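Local coordinates for protein gamma-glutamyl-gamma-aminobutyrate hydrolase PuuD (Escherichia coli, PDB 6VTV) that hydrolyses the gamma-glutamyl linkage of gamma-glutamyl-gamma-aminobutyrate to glutamate and 4-aminobutanoate, the last step in the conversion of putrescine to 4-aminobutanoate, at residues 160-165 / 180-185; 164-169 / 201-206; 208-213 / 223-228. All coordinates share one frame; numbering follows the deposited sequence.

Interaction 1 (160-165 / 180-185); sequences SHEVQV and NFWVNS. With MN (manganese (II) ion), chain D.
His161 and Ser185 meet at a manganese ion that both of them bind. Followed outward, the His161 side chain starts at CB, which points to the face of the sheet shared with Val183, and sets CG between the backbone N and the carbonyl carbon (chi1 61°), which brings the ring nearer to 180-185. On one flank of the ring CE1 touches Val183 CG2 at 3.6 Å, and ND1 donates to the carbonyl of the next residue, Glu162, at 2.9 Å from its O, a bond that limits rotation of the imidazole. On the other flank CD2 packs on Ser185 CB, and at the tip NE2 reaches the manganese at 2.3 Å. Ser185 OG approaches the ring edge near its plane to bind the same ion; a small hydroxyl fits beside the histidine. His145, His187 and Glu210 complete the protein ligands. Behind the site the strands pair antiparallel, with a classic beta bulge where Ser160 N and His161 N both donate to Val183 O, so that one carbonyl is gripped twice. The face carrying His161 and Val183 also holds Val163, whose CG2 lies over the Phe181 ring, 3.8 Å from its centroid, while Val165 CG2 meets that ring at its edge. Branched and aromatic residues suit this apolar end of the face, away from the metal. On the other face Glu162 CG sits almost on the normal of the Trp182 six-membered ring, 3.4 Å from its centroid, a CH-pi contact made by the aliphatic part of a charged residue. Strand 161-165 lies between strand 180-183 and strand 198-203 in the large mixed sheet, while Val165 rests on helix 170-174, which belongs to the connection between the two paired strands.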
ATOM      1  N   SER B 160       1.632 -18.545 -22.666  1.00 28.52           N
ATOM      2  CA  SER B 160       1.650 -17.830 -23.936  1.00 34.97           C
ATOM      3  C   SER B 160       2.774 -18.283 -24.852  1.00 34.50           C
ATOM      4  O   SER B 160       2.533 -18.561 -26.033  1.00 31.11           O
ATOM      5  CB  SER B 160       1.761 -16.317 -23.682  1.00 26.91           C
ATOM      6  OG  SER B 160       1.470 -15.585 -24.860  1.00 27.63           O
ATOM      7  N   HIS B 161       4.000 -18.350 -24.344  1.00 28.18           N
ATOM      8  CA  HIS B 161       5.145 -18.770 -25.135  1.00 28.98           C
ATOM      9  C   HIS B 161       6.192 -19.353 -24.197  1.00 28.46           C
ATOM     10  O   HIS B 161       6.111 -19.214 -22.973  1.00 27.20           O
ATOM     11  CB  HIS B 161       5.721 -17.604 -25.949  1.00 28.27           C
ATOM     12  CG  HIS B 161       6.212 -16.466 -25.110  1.00 25.96           C
ATOM     13  ND1 HIS B 161       7.355 -16.545 -24.343  1.00 27.27           N
ATOM     14  CD2 HIS B 161       5.713 -15.222 -24.915  1.00 24.73           C
ATOM     15  CE1 HIS B 161       7.539 -15.399 -23.712  1.00 26.56           C
ATOM     16  NE2 HIS B 161       6.557 -14.580 -24.041  1.00 25.63           N
ATOM     17  N   GLU B 162       7.184 -20.011 -24.784  1.00 29.78           N
ATOM     18  CA  GLU B 162       8.266 -20.581 -24.001  1.00 34.01           C
ATOM     19  C   GLU B 162       9.393 -19.568 -23.825  1.00 33.65           C
ATOM     20  O   GLU B 162       9.457 -18.541 -24.503  1.00 30.92           O
ATOM     21  CB  GLU B 162       8.796 -21.855 -24.660  1.00 33.56           C
ATOM     22  CG  GLU B 162       7.731 -22.889 -24.963  1.00 36.13           C
ATOM     23  CD  GLU B 162       8.259 -24.036 -25.801  1.00 44.74           C
ATOM     24  OE1 GLU B 162       8.639 -25.073 -25.218  1.00 49.73           O
ATOM     25  OE2 GLU B 162       8.296 -23.899 -27.041  1.00 48.78           O
ATOM     26  N   VAL B 163      10.280 -19.866 -22.880  1.00 27.98           N
ATOM     27  CA  VAL B 163      11.523 -19.126 -22.699  1.00 30.81           C
ATOM     28  C   VAL B 163      12.633 -20.136 -22.453  1.00 32.87           C
ATOM     29  O   VAL B 163      12.411 -21.205 -21.877  1.00 35.85           O
ATOM     30  CB  VAL B 163      11.452 -18.103 -21.540  1.00 30.85           C
ATOM     31  CG1 VAL B 163      10.492 -16.970 -21.874  1.00 23.57           C
ATOM     32  CG2 VAL B 163      11.040 -18.785 -20.253  1.00 33.72           C
ATOM     33  N   GLN B 164      13.836 -19.797 -22.906  1.00 30.07           N
ATOM     34  CA  GLN B 164      15.007 -20.646 -22.740  1.00 35.41           C
ATOM     35  C   GLN B 164      15.997 -19.962 -21.809  1.00 40.40           C
ATOM     36  O   GLN B 164      16.401 -18.822 -22.057  1.00 37.12           O
ATOM     37  CB  GLN B 164      15.664 -20.949 -24.087  1.00 35.94           C
ATOM     38  CG  GLN B 164      16.879 -21.852 -23.987  1.00 44.47           C
ATOM     39  CD  GLN B 164      17.109 -22.653 -25.251  1.00 56.08           C
ATOM     40  OE1 GLN B 164      18.024 -22.365 -26.023  1.00 62.36           O
ATOM     41  NE2 GLN B 164      16.280 -23.667 -25.470  1.00 58.63           N
ATOM     42  N   VAL B 165      16.386 -20.663 -20.745  1.00 40.20           N
ATOM     43  CA  VAL B 165      17.274 -20.089 -19.743  1.00 37.64           C
ATOM     44  C   VAL B 165      18.685 -19.986 -20.306  1.00 36.52           C
ATOM     45  O   VAL B 165      19.202 -20.935 -20.911  1.00 35.14           O
ATOM     46  CB  VAL B 165      17.251 -20.932 -18.459  1.00 41.92           C
ATOM     47  CG1 VAL B 165      18.307 -20.443 -17.477  1.00 44.03           C
ATOM     48  CG2 VAL B 165      15.870 -20.894 -17.826  1.00 39.00           C
ATOM     49  N   ASN B 180      14.116 -24.831 -20.138  1.00 56.73           N
ATOM     50  CA  ASN B 180      13.085 -24.375 -21.011  1.00 52.81           C
ATOM     51  C   ASN B 180      11.741 -24.578 -20.355  1.00 49.05           C
ATOM     52  O   ASN B 180      11.524 -25.629 -19.829  1.00 48.08           O
ATOM     53  CB  ASN B 180      13.164 -25.262 -22.209  1.00 58.31           C
ATOM     54  CG  ASN B 180      13.283 -24.511 -23.455  1.00 62.81           C
ATOM     55  OD1 ASN B 180      14.324 -24.447 -24.050  1.00 65.65           O
ATOM     56  ND2 ASN B 180      12.213 -23.943 -23.872  1.00 63.97           N
ATOM     57  N   PHE B 181      10.818 -23.627 -20.435  1.00 42.29           N
ATOM     58  CA  PHE B 181       9.512 -23.769 -19.806  1.00 41.04           C
ATOM     59  C   PHE B 181       8.561 -22.729 -20.379  1.00 34.94           C
ATOM     60  O   PHE B 181       8.969 -21.792 -21.070  1.00 34.13           O
ATOM     61  CB  PHE B 181       9.605 -23.639 -18.283  1.00 40.47           C
ATOM     62  CG  PHE B 181      10.376 -22.438 -17.821  1.00 37.25           C
ATOM     63  CD1 PHE B 181       9.736 -21.230 -17.603  1.00 39.22           C
ATOM     64  CD2 PHE B 181      11.741 -22.518 -17.598  1.00 42.17           C
ATOM     65  CE1 PHE B 181      10.444 -20.124 -17.172  1.00 44.23           C
ATOM     66  CE2 PHE B 181      12.453 -21.415 -17.168  1.00 46.85           C
ATOM     67  CZ  PHE B 181      11.803 -20.214 -16.957  1.00 47.04           C
ATOM     68  N   TRP B 182       7.279 -22.907 -20.069  1.00 33.26           N
ATOM     69  CA  TRP B 182       6.224 -22.028 -20.549  1.00 30.64           C
ATOM     70  C   TRP B 182       5.999 -20.881 -19.574  1.00 31.16           C
ATOM     71  O   TRP B 182       6.075 -21.059 -18.355  1.00 31.37           O
ATOM     72  CB  TRP B 182       4.921 -22.806 -20.738  1.00 31.69           C
ATOM     73  CG  TRP B 182       4.937 -23.734 -21.909  1.00 37.18           C
ATOM     74  CD1 TRP B 182       5.231 -25.067 -21.896  1.00 35.73           C
ATOM     75  CD2 TRP B 182       4.640 -23.402 -23.269  1.00 35.04           C
ATOM     76  NE1 TRP B 182       5.138 -25.585 -23.164  1.00 36.86           N
ATOM     77  CE2 TRP B 182       4.776 -24.583 -24.026  1.00 38.74           C
ATOM     78  CE3 TRP B 182       4.274 -22.222 -23.921  1.00 33.75           C
ATOM     79  CZ2 TRP B 182       4.559 -24.616 -25.402  1.00 40.42           C
ATOM     80  CZ3 TRP B 182       4.058 -22.256 -25.286  1.00 37.85           C
ATOM     81  CH2 TRP B 182       4.202 -23.446 -26.012  1.00 39.23           C
ATOM     82  N   VAL B 183       5.720 -19.701 -20.123  1.00 31.33           N
ATOM     83  CA  VAL B 183       5.393 -18.520 -19.334  1.00 32.85           C
ATOM     84  C   VAL B 183       4.217 -17.816 -19.994  1.00 33.23           C
ATOM     85  O   VAL B 183       3.987 -17.949 -21.201  1.00 33.74           O
ATOM     86  CB  VAL B 183       6.591 -17.552 -19.201  1.00 29.75           C
ATOM     87  CG1 VAL B 183       7.761 -18.227 -18.499  1.00 31.76           C
ATOM     88  CG2 VAL B 183       7.012 -17.030 -20.568  1.00 28.21           C
ATOM     89  N   ASN B 184       3.458 -17.072 -19.192  1.00 30.43           N
ATOM     90  CA  ASN B 184       2.456 -16.186 -19.759  1.00 29.69           C
ATOM     91  C   ASN B 184       3.137 -14.945 -20.337  1.00 27.44           C
ATOM     92  O   ASN B 184       4.343 -14.741 -20.190  1.00 26.62           O
ATOM     93  CB  ASN B 184       1.405 -15.810 -18.710  1.00 25.99           C
ATOM     94  CG  ASN B 184       2.015 -15.298 -17.416  1.00 24.09           C
ATOM     95  OD1 ASN B 184       3.087 -14.692 -17.414  1.00 26.13           O
ATOM     96  ND2 ASN B 184       1.328 -15.537 -16.306  1.00 25.60           N
ATOM     97  N   SER B 185       2.353 -14.110 -21.012  1.00 25.02           N
ATOM     98  CA  SER B 185       2.908 -12.924 -21.658  1.00 20.88           C
ATOM     99  C   SER B 185       1.819 -11.868 -21.752  1.00 24.34           C
ATOM    100  O   SER B 185       0.782 -12.100 -22.381  1.00 26.17           O
ATOM    101  CB  SER B 185       3.460 -13.262 -23.045  1.00 21.21           C
ATOM    102  OG  SER B 185       4.282 -12.222 -23.549  1.00 21.18           O
TER
HETATM  103 MN    MN D 301       6.521 -12.359 -23.479  1.00 26.30          MN
HETATM  104  O   HOH W   1      -0.006 -13.473 -24.659  1.00 39.21           O
HETATM  105  O   HOH W   2       6.392 -12.829 -21.235  1.00 22.08           O

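Interaction 2 (164-169 / 201-206); sequences QVEEGG and EARSPD
Glu166 N donates to Glu201 O at 2.7 Å and closes the run of backbone bonds between these segments. Just before it, Gln164 and Arg203 form an antiparallel hydrogen-bonded pair, with Gln164 N 2.8 Å from Arg203 O and the reverse bond slightly longer. Between this pair and the Glu166-Glu201 bond, Val165 faces Ala202 in a non-hydrogen-bonded pair whose CA atoms are 4.2 Å apart. The short alanine methyl suits so close a pair, its CB lying 3.5 Å from Gln164 O. The side chains of Glu166 and Arg203 run side by side in the same direction, both extended, with carboxylate and guanidinium planes 22° apart. Their charges are too distant for a salt bridge: water 4 joins them, donating to Glu166 OE1 and accepting from Arg203 NH2, while Arg203 NH1 is held by Gly207 O.

Further along, Glu201 bends at chi2 (-78°), which swings its carboxylate over to Gly169, OE2 lying 3.5 Å from CA; it packs directly on the glycine backbone, which has no side chain in the way. Water 3 lies within bonding reach of Glu166 O and Glu201 OE1. Gly169 is the N-cap residue of helix 170-174, and Glu201 accepts from the amides of Leu170 and Leu171, which would probably place negative charge at the positive end of the helix dipole. Ser213 OG also bonds to OE2. This is an antiparallel strand pair with a buried carboxylate accepting from the first amides of the helix that follows one strand.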
ATOM      1  N   GLN B 164      13.836 -19.797 -22.906  1.00 30.07           N
ATOM      2  CA  GLN B 164      15.007 -20.646 -22.740  1.00 35.41           C
ATOM      3  C   GLN B 164      15.997 -19.962 -21.809  1.00 40.40           C
ATOM      4  O   GLN B 164      16.401 -18.822 -22.057  1.00 37.12           O
ATOM      5  CB  GLN B 164      15.664 -20.949 -24.087  1.00 35.94           C
ATOM      6  CG  GLN B 164      16.879 -21.852 -23.987  1.00 44.47           C
ATOM      7  CD  GLN B 164      17.109 -22.653 -25.251  1.00 56.08           C
ATOM      8  OE1 GLN B 164      18.024 -22.365 -26.023  1.00 62.36           O
ATOM      9  NE2 GLN B 164      16.280 -23.667 -25.470  1.00 58.63           N
ATOM     10  N   VAL B 165      16.386 -20.663 -20.745  1.00 40.20           N
ATOM     11  CA  VAL B 165      17.274 -20.089 -19.743  1.00 37.64           C
ATOM     12  C   VAL B 165      18.685 -19.986 -20.306  1.00 36.52           C
ATOM     13  O   VAL B 165      19.202 -20.935 -20.911  1.00 35.14           O
ATOM     14  CB  VAL B 165      17.251 -20.932 -18.459  1.00 41.92           C
ATOM     15  CG1 VAL B 165      18.307 -20.443 -17.477  1.00 44.03           C
ATOM     16  CG2 VAL B 165      15.870 -20.894 -17.826  1.00 39.00           C
ATOM     17  N   GLU B 166      19.314 -18.829 -20.114  1.00 34.68           N
ATOM     18  CA  GLU B 166      20.727 -18.668 -20.430  1.00 42.07           C
ATOM     19  C   GLU B 166      21.552 -19.166 -19.249  1.00 41.49           C
ATOM     20  O   GLU B 166      21.385 -18.687 -18.122  1.00 37.92           O
ATOM     21  CB  GLU B 166      21.049 -17.210 -20.745  1.00 45.40           C
ATOM     22  CG  GLU B 166      22.476 -16.983 -21.221  1.00 56.23           C
ATOM     23  CD  GLU B 166      22.669 -15.627 -21.870  1.00 61.36           C
ATOM     24  OE1 GLU B 166      21.919 -15.306 -22.814  1.00 61.52           O
ATOM     25  OE2 GLU B 166      23.575 -14.882 -21.436  1.00 62.71           O
ATOM     26  N   GLU B 167      22.435 -20.128 -19.503  1.00 44.79           N
ATOM     27  CA  GLU B 167      23.172 -20.770 -18.425  1.00 50.04           C
ATOM     28  C   GLU B 167      24.162 -19.805 -17.780  1.00 52.66           C
ATOM     29  O   GLU B 167      24.624 -18.842 -18.399  1.00 53.63           O
ATOM     30  CB  GLU B 167      23.910 -22.003 -18.947  1.00 58.44           C
ATOM     31  CG  GLU B 167      24.052 -23.115 -17.923  1.00 68.43           C
ATOM     32  CD  GLU B 167      24.673 -24.368 -18.507  1.00 77.99           C
ATOM     33  OE1 GLU B 167      25.495 -25.004 -17.815  1.00 82.39           O
ATOM     34  OE2 GLU B 167      24.340 -24.716 -19.659  1.00 80.64           O
ATOM     35  N   GLY B 168      24.480 -20.072 -16.517  1.00 50.76           N
ATOM     36  CA  GLY B 168      25.461 -19.298 -15.788  1.00 50.48           C
ATOM     37  C   GLY B 168      24.922 -18.183 -14.920  1.00 47.01           C
ATOM     38  O   GLY B 168      25.721 -17.431 -14.350  1.00 47.04           O
ATOM     39  N   GLY B 169      23.604 -18.051 -14.792  1.00 42.26           N
ATOM     40  CA  GLY B 169      23.033 -16.976 -14.005  1.00 33.48           C
ATOM     41  C   GLY B 169      22.166 -17.440 -12.853  1.00 40.35           C
ATOM     42  O   GLY B 169      22.281 -18.581 -12.396  1.00 34.64           O
ATOM     43  N   GLU B 201      19.131 -13.562 -18.645  1.00 27.91           N
ATOM     44  CA  GLU B 201      18.756 -14.789 -17.954  1.00 28.36           C
ATOM     45  C   GLU B 201      17.918 -15.732 -18.804  1.00 29.90           C
ATOM     46  O   GLU B 201      18.057 -16.952 -18.669  1.00 30.94           O
ATOM     47  CB  GLU B 201      17.991 -14.460 -16.667  1.00 24.80           C
ATOM     48  CG  GLU B 201      18.854 -13.867 -15.566  1.00 28.31           C
ATOM     49  CD  GLU B 201      19.671 -14.915 -14.834  1.00 33.84           C
ATOM     50  OE1 GLU B 201      19.420 -16.121 -15.041  1.00 37.51           O
ATOM     51  OE2 GLU B 201      20.568 -14.533 -14.054  1.00 37.05           O
ATOM     52  N   ALA B 202      17.055 -15.207 -19.671  1.00 28.02           N
ATOM     53  CA  ALA B 202      16.209 -16.053 -20.503  1.00 29.29           C
ATOM     54  C   ALA B 202      15.741 -15.262 -21.716  1.00 27.25           C
ATOM     55  O   ALA B 202      15.693 -14.029 -21.696  1.00 23.74           O
ATOM     56  CB  ALA B 202      15.009 -16.594 -19.717  1.00 28.77           C
ATOM     57  N   ARG B 203      15.393 -15.995 -22.775  1.00 27.24           N
ATOM     58  CA  ARG B 203      14.890 -15.402 -24.007  1.00 28.07           C
ATOM     59  C   ARG B 203      13.717 -16.214 -24.534  1.00 31.27           C
ATOM     60  O   ARG B 203      13.692 -17.442 -24.423  1.00 28.68           O
ATOM     61  CB  ARG B 203      15.963 -15.333 -25.103  1.00 28.65           C
ATOM     62  CG  ARG B 203      17.178 -14.488 -24.789  1.00 32.75           C
ATOM     63  CD  ARG B 203      18.138 -14.522 -25.970  1.00 33.93           C
ATOM     64  NE  ARG B 203      19.347 -13.738 -25.737  1.00 37.19           N
ATOM     65  CZ  ARG B 203      19.500 -12.472 -26.111  1.00 41.22           C
ATOM     66  NH1 ARG B 203      18.518 -11.838 -26.737  1.00 44.10           N
ATOM     67  NH2 ARG B 203      20.638 -11.840 -25.860  1.00 38.72           N
ATOM     68  N   SER B 204      12.749 -15.513 -25.126  1.00 29.83           N
ATOM     69  CA  SER B 204      11.704 -16.169 -25.892  1.00 31.22           C
ATOM     70  C   SER B 204      12.291 -16.686 -27.207  1.00 30.87           C
ATOM     71  O   SER B 204      13.381 -16.274 -27.608  1.00 32.40           O
ATOM     72  CB  SER B 204      10.551 -15.200 -26.151  1.00 28.49           C
ATOM     73  OG  SER B 204      11.015 -13.881 -26.382  1.00 33.55           O
ATOM     74  N   PRO B 205      11.598 -17.606 -27.892  1.00 33.09           N
ATOM     75  CA  PRO B 205      12.159 -18.168 -29.135  1.00 32.36           C
ATOM     76  C   PRO B 205      12.419 -17.141 -30.229  1.00 34.01           C
ATOM     77  O   PRO B 205      13.087 -17.480 -31.215  1.00 33.51           O
ATOM     78  CB  PRO B 205      11.101 -19.187 -29.574  1.00 31.40           C
ATOM     79  CG  PRO B 205      10.389 -19.551 -28.324  1.00 33.74           C
ATOM     80  CD  PRO B 205      10.353 -18.293 -27.505  1.00 31.81           C
ATOM     81  N   ASP B 206      11.920 -15.913 -30.097  1.00 34.29           N
ATOM     82  CA  ASP B 206      12.179 -14.859 -31.068  1.00 33.01           C
ATOM     83  C   ASP B 206      13.387 -14.003 -30.702  1.00 31.50           C
ATOM     84  O   ASP B 206      13.646 -13.000 -31.375  1.00 32.83           O
ATOM     85  CB  ASP B 206      10.939 -13.972 -31.233  1.00 32.13           C
ATOM     86  CG  ASP B 206      10.430 -13.417 -29.912  1.00 30.80           C
ATOM     87  OD1 ASP B 206      11.091 -13.622 -28.872  1.00 28.83           O
ATOM     88  OD2 ASP B 206       9.360 -12.772 -29.915  1.00 31.06           O
TER
HETATM   89  O   HOH W   3      20.604 -18.435 -15.513  1.00 31.30           O
HETATM   90  O   HOH W   4      22.425 -13.572 -24.482  1.00 42.99           O

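Interaction 3 (208-213 / 223-228); sequences LVEAVS and VQWHPE. With MN (manganese (II) ion), chain D.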
ATOM      1  N   LEU B 208      13.780 -12.201 -27.957  1.00 28.51           N
ATOM      2  CA  LEU B 208      13.471 -11.136 -27.012  1.00 29.41           C
ATOM      3  C   LEU B 208      13.905 -11.527 -25.605  1.00 28.62           C
ATOM      4  O   LEU B 208      13.625 -12.636 -25.142  1.00 26.64           O
ATOM      5  CB  LEU B 208      11.975 -10.823 -27.026  1.00 27.61           C
ATOM      6  CG  LEU B 208      11.553  -9.649 -26.138  1.00 25.43           C
ATOM      7  CD1 LEU B 208      11.885  -8.319 -26.804  1.00 26.61           C
ATOM      8  CD2 LEU B 208      10.077  -9.725 -25.783  1.00 20.86           C
ATOM      9  N   VAL B 209      14.586 -10.607 -24.924  1.00 25.74           N
ATOM     10  CA  VAL B 209      15.019 -10.857 -23.556  1.00 28.27           C
ATOM     11  C   VAL B 209      13.798 -10.862 -22.646  1.00 30.37           C
ATOM     12  O   VAL B 209      13.045  -9.882 -22.585  1.00 26.68           O
ATOM     13  CB  VAL B 209      16.047  -9.810 -23.108  1.00 29.13           C
ATOM     14  CG1 VAL B 209      16.354  -9.976 -21.635  1.00 30.68           C
ATOM     15  CG2 VAL B 209      17.318  -9.928 -23.938  1.00 28.22           C
ATOM     16  N   GLU B 210      13.592 -11.970 -21.937  1.00 30.63           N
ATOM     17  CA  GLU B 210      12.454 -12.124 -21.041  1.00 28.11           C
ATOM     18  C   GLU B 210      12.849 -12.157 -19.572  1.00 27.21           C
ATOM     19  O   GLU B 210      11.965 -12.184 -18.710  1.00 28.07           O
ATOM     20  CB  GLU B 210      11.669 -13.395 -21.395  1.00 29.01           C
ATOM     21  CG  GLU B 210      10.801 -13.267 -22.639  1.00 28.87           C
ATOM     22  CD  GLU B 210       9.364 -12.901 -22.316  1.00 29.31           C
ATOM     23  OE1 GLU B 210       8.908 -13.210 -21.195  1.00 28.21           O
ATOM     24  OE2 GLU B 210       8.690 -12.303 -23.181  1.00 30.79           O
ATOM     25  N   ALA B 211      14.145 -12.152 -19.262  1.00 30.33           N
ATOM     26  CA  ALA B 211      14.604 -12.163 -17.881  1.00 23.90           C
ATOM     27  C   ALA B 211      16.041 -11.660 -17.831  1.00 24.02           C
ATOM     28  O   ALA B 211      16.848 -11.995 -18.700  1.00 25.83           O
ATOM     29  CB  ALA B 211      14.507 -13.565 -17.270  1.00 23.06           C
ATOM     30  N   VAL B 212      16.347 -10.855 -16.812  1.00 24.48           N
ATOM     31  CA  VAL B 212      17.676 -10.281 -16.621  1.00 24.42           C
ATOM     32  C   VAL B 212      18.047 -10.382 -15.147  1.00 25.97           C
ATOM     33  O   VAL B 212      17.206 -10.637 -14.284  1.00 26.93           O
ATOM     34  CB  VAL B 212      17.757  -8.810 -17.083  1.00 24.64           C
ATOM     35  CG1 VAL B 212      17.617  -8.709 -18.588  1.00 26.30           C
ATOM     36  CG2 VAL B 212      16.695  -7.971 -16.382  1.00 20.30           C
ATOM     37  N   SER B 213      19.331 -10.167 -14.866  1.00 23.26           N
ATOM     38  CA  SER B 213      19.806 -10.082 -13.495  1.00 25.51           C
ATOM     39  C   SER B 213      21.033  -9.184 -13.457  1.00 30.73           C
ATOM     40  O   SER B 213      21.793  -9.105 -14.425  1.00 35.69           O
ATOM     41  CB  SER B 213      20.130 -11.461 -12.907  1.00 25.23           C
ATOM     42  OG  SER B 213      21.392 -11.929 -13.343  1.00 28.14           O
ATOM     43  N   VAL B 223      11.879 -10.545 -14.367  1.00 24.28           N
ATOM     44  CA  VAL B 223      11.255 -11.417 -15.353  1.00 22.43           C
ATOM     45  C   VAL B 223      10.177 -10.628 -16.080  1.00 22.96           C
ATOM     46  O   VAL B 223       9.527  -9.747 -15.506  1.00 20.91           O
ATOM     47  CB  VAL B 223      10.668 -12.704 -14.722  1.00 24.00           C
ATOM     48  CG1 VAL B 223      11.748 -13.476 -13.980  1.00 23.88           C
ATOM     49  CG2 VAL B 223       9.510 -12.378 -13.791  1.00 23.30           C
ATOM     50  N   GLN B 224      10.003 -10.935 -17.366  1.00 21.76           N
ATOM     51  CA  GLN B 224       9.037 -10.218 -18.188  1.00 20.47           C
ATOM     52  C   GLN B 224       7.628 -10.782 -18.060  1.00 21.63           C
ATOM     53  O   GLN B 224       6.658 -10.053 -18.294  1.00 19.96           O
ATOM     54  CB  GLN B 224       9.488 -10.239 -19.652  1.00 23.82           C
ATOM     55  CG  GLN B 224       8.599  -9.460 -20.612  1.00 24.28           C
ATOM     56  CD  GLN B 224       8.578  -7.970 -20.326  1.00 25.46           C
ATOM     57  OE1 GLN B 224       9.491  -7.237 -20.711  1.00 27.39           O
ATOM     58  NE2 GLN B 224       7.529  -7.513 -19.650  1.00 18.71           N
ATOM     59  N   TRP B 225       7.493 -12.048 -17.678  1.00 18.79           N
ATOM     60  CA  TRP B 225       6.185 -12.664 -17.522  1.00 23.09           C
ATOM     61  C   TRP B 225       5.634 -12.354 -16.130  1.00 25.51           C
ATOM     62  O   TRP B 225       6.180 -11.534 -15.387  1.00 25.85           O
ATOM     63  CB  TRP B 225       6.270 -14.165 -17.793  1.00 23.17           C
ATOM     64  CG  TRP B 225       7.198 -14.922 -16.892  1.00 21.58           C
ATOM     65  CD1 TRP B 225       6.868 -15.577 -15.742  1.00 21.26           C
ATOM     66  CD2 TRP B 225       8.603 -15.129 -17.082  1.00 23.85           C
ATOM     67  NE1 TRP B 225       7.981 -16.169 -15.197  1.00 22.27           N
ATOM     68  CE2 TRP B 225       9.060 -15.910 -16.000  1.00 22.47           C
ATOM     69  CE3 TRP B 225       9.521 -14.727 -18.059  1.00 22.64           C
ATOM     70  CZ2 TRP B 225      10.393 -16.295 -15.868  1.00 24.01           C
ATOM     71  CZ3 TRP B 225      10.845 -15.111 -17.924  1.00 23.03           C
ATOM     72  CH2 TRP B 225      11.267 -15.887 -16.837  1.00 24.90           C
ATOM     73  N   HIS B 226       4.531 -13.012 -15.763  1.00 23.78           N
ATOM     74  CA  HIS B 226       3.810 -12.741 -14.521  1.00 22.28           C
ATOM     75  C   HIS B 226       3.795 -14.001 -13.661  1.00 26.80           C
ATOM     76  O   HIS B 226       2.826 -14.775 -13.691  1.00 26.24           O
ATOM     77  CB  HIS B 226       2.388 -12.260 -14.805  1.00 24.41           C
ATOM     78  CG  HIS B 226       2.310 -10.826 -15.227  1.00 27.48           C
ATOM     79  ND1 HIS B 226       1.753  -9.847 -14.433  1.00 26.62           N
ATOM     80  CD2 HIS B 226       2.716 -10.205 -16.360  1.00 25.21           C
ATOM     81  CE1 HIS B 226       1.820  -8.685 -15.058  1.00 27.72           C
ATOM     82  NE2 HIS B 226       2.400  -8.875 -16.229  1.00 25.80           N
ATOM     83  N   PRO B 227       4.848 -14.233 -12.871  1.00 22.92           N
ATOM     84  CA  PRO B 227       4.849 -15.399 -11.976  1.00 21.61           C
ATOM     85  C   PRO B 227       3.945 -15.238 -10.764  1.00 23.49           C
ATOM     86  O   PRO B 227       3.697 -16.229 -10.066  1.00 25.01           O
ATOM     87  CB  PRO B 227       6.319 -15.518 -11.562  1.00 21.95           C
ATOM     88  CG  PRO B 227       6.832 -14.114 -11.629  1.00 17.90           C
ATOM     89  CD  PRO B 227       6.074 -13.426 -12.738  1.00 18.27           C
ATOM     90  N   GLU B 228       3.443 -14.032 -10.493  1.00 21.56           N
ATOM     91  CA  GLU B 228       2.549 -13.838  -9.358  1.00 20.67           C
ATOM     92  C   GLU B 228       1.184 -14.478  -9.578  1.00 25.87           C
ATOM     93  O   GLU B 228       0.447 -14.685  -8.608  1.00 25.42           O
ATOM     94  CB  GLU B 228       2.379 -12.344  -9.072  1.00 20.90           C
ATOM     95  CG  GLU B 228       1.296 -11.671  -9.905  1.00 24.62           C
ATOM     96  CD  GLU B 228       1.769 -11.296 -11.298  1.00 22.85           C
ATOM     97  OE1 GLU B 228       2.932 -11.597 -11.639  1.00 20.56           O
ATOM     98  OE2 GLU B 228       0.975 -10.694 -12.053  1.00 22.53           O
TER
HETATM   99 MN    MN D 301       6.521 -12.359 -23.479  1.00 26.30          MN
HETATM  100  O   HOH W   5      11.517  -7.755 -22.547  1.00 25.13           O
HETATM  101  O   HOH W   2       6.392 -12.829 -21.235  1.00 22.08           O
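The manganese site and the predicted catalytic residues of this glutamine-amidotransferase-like enzyme come together where strand 209-214 meets the loop after strand 220-223. Glu210 leads the contact. Its chain bends at chi2 (-95°), bringing the carboxylate back towards 223-228, and the two oxygens divide the work: OE2 binds the manganese at 2.2 Å, and OE1 accepts from water 2, a ligand of the same metal, at 2.5 Å. The Gln224 side chain crosses that of Glu210 at about a right angle, its CB 3.4 Å from Glu210 OE1, so the aliphatic part of a polar residue packs there. Its own amide oxygen turns elsewhere, to water 5, which also donates to Val209 O. The backbones are joined by Gln224 N, which donates to Glu210 O at 2.7 Å.

Trp225 packs on the strand as well. The far end of its indole reaches back: CZ3 lies 3.2 Å from Glu210 O, and Glu210 CB meets the ring edge in plane. Val223 CB covers one face of the ring near its rim, and the small methyl of Ala211 touches both Trp225 CH2, at 4.0 Å, and Val223 CG1, at 4.3 Å. Ala211 and Val223 are an antiparallel non-hydrogen-bonded pair. Beyond the tryptophan, His226 ND1 donates to the syn lone pair of Glu228 OE2 at 2.6 Å, with the carboxylate oxygen in the imidazole plane. His226 also touches Cys118, the predicted nucleophile, consistent with a Cys-His-Glu triad.

Chemically, the second oxygen of Glu210 probably steadies the metal-bound water, while Glu228, whose OE2 has Lys34 as second partner, helps to hold the rotation of the His226 ring.

In the fold
Interactions 1, 2 and 3 have centres 9 to 10 Å apart and belong to one large mixed sheet, in which strands 180-183, 161-165, 198-203, 209-214 and 220-223 follow one another as neighbours. Interactions 1 and 2 share strand 161-165, pairing it on its two edges; interaction 3 opens later in the chain than both, on strand 209-214, the neighbour of 198-203. Manganese and water 2 tie interaction 1 to interaction 3, and Asn184 OD1 lies 2.8 Å from His226 N, a probable hydrogen bond. The antiparallel end of the sheet thereby brings metal ligands distant in sequence together beside the predicted catalytic residues.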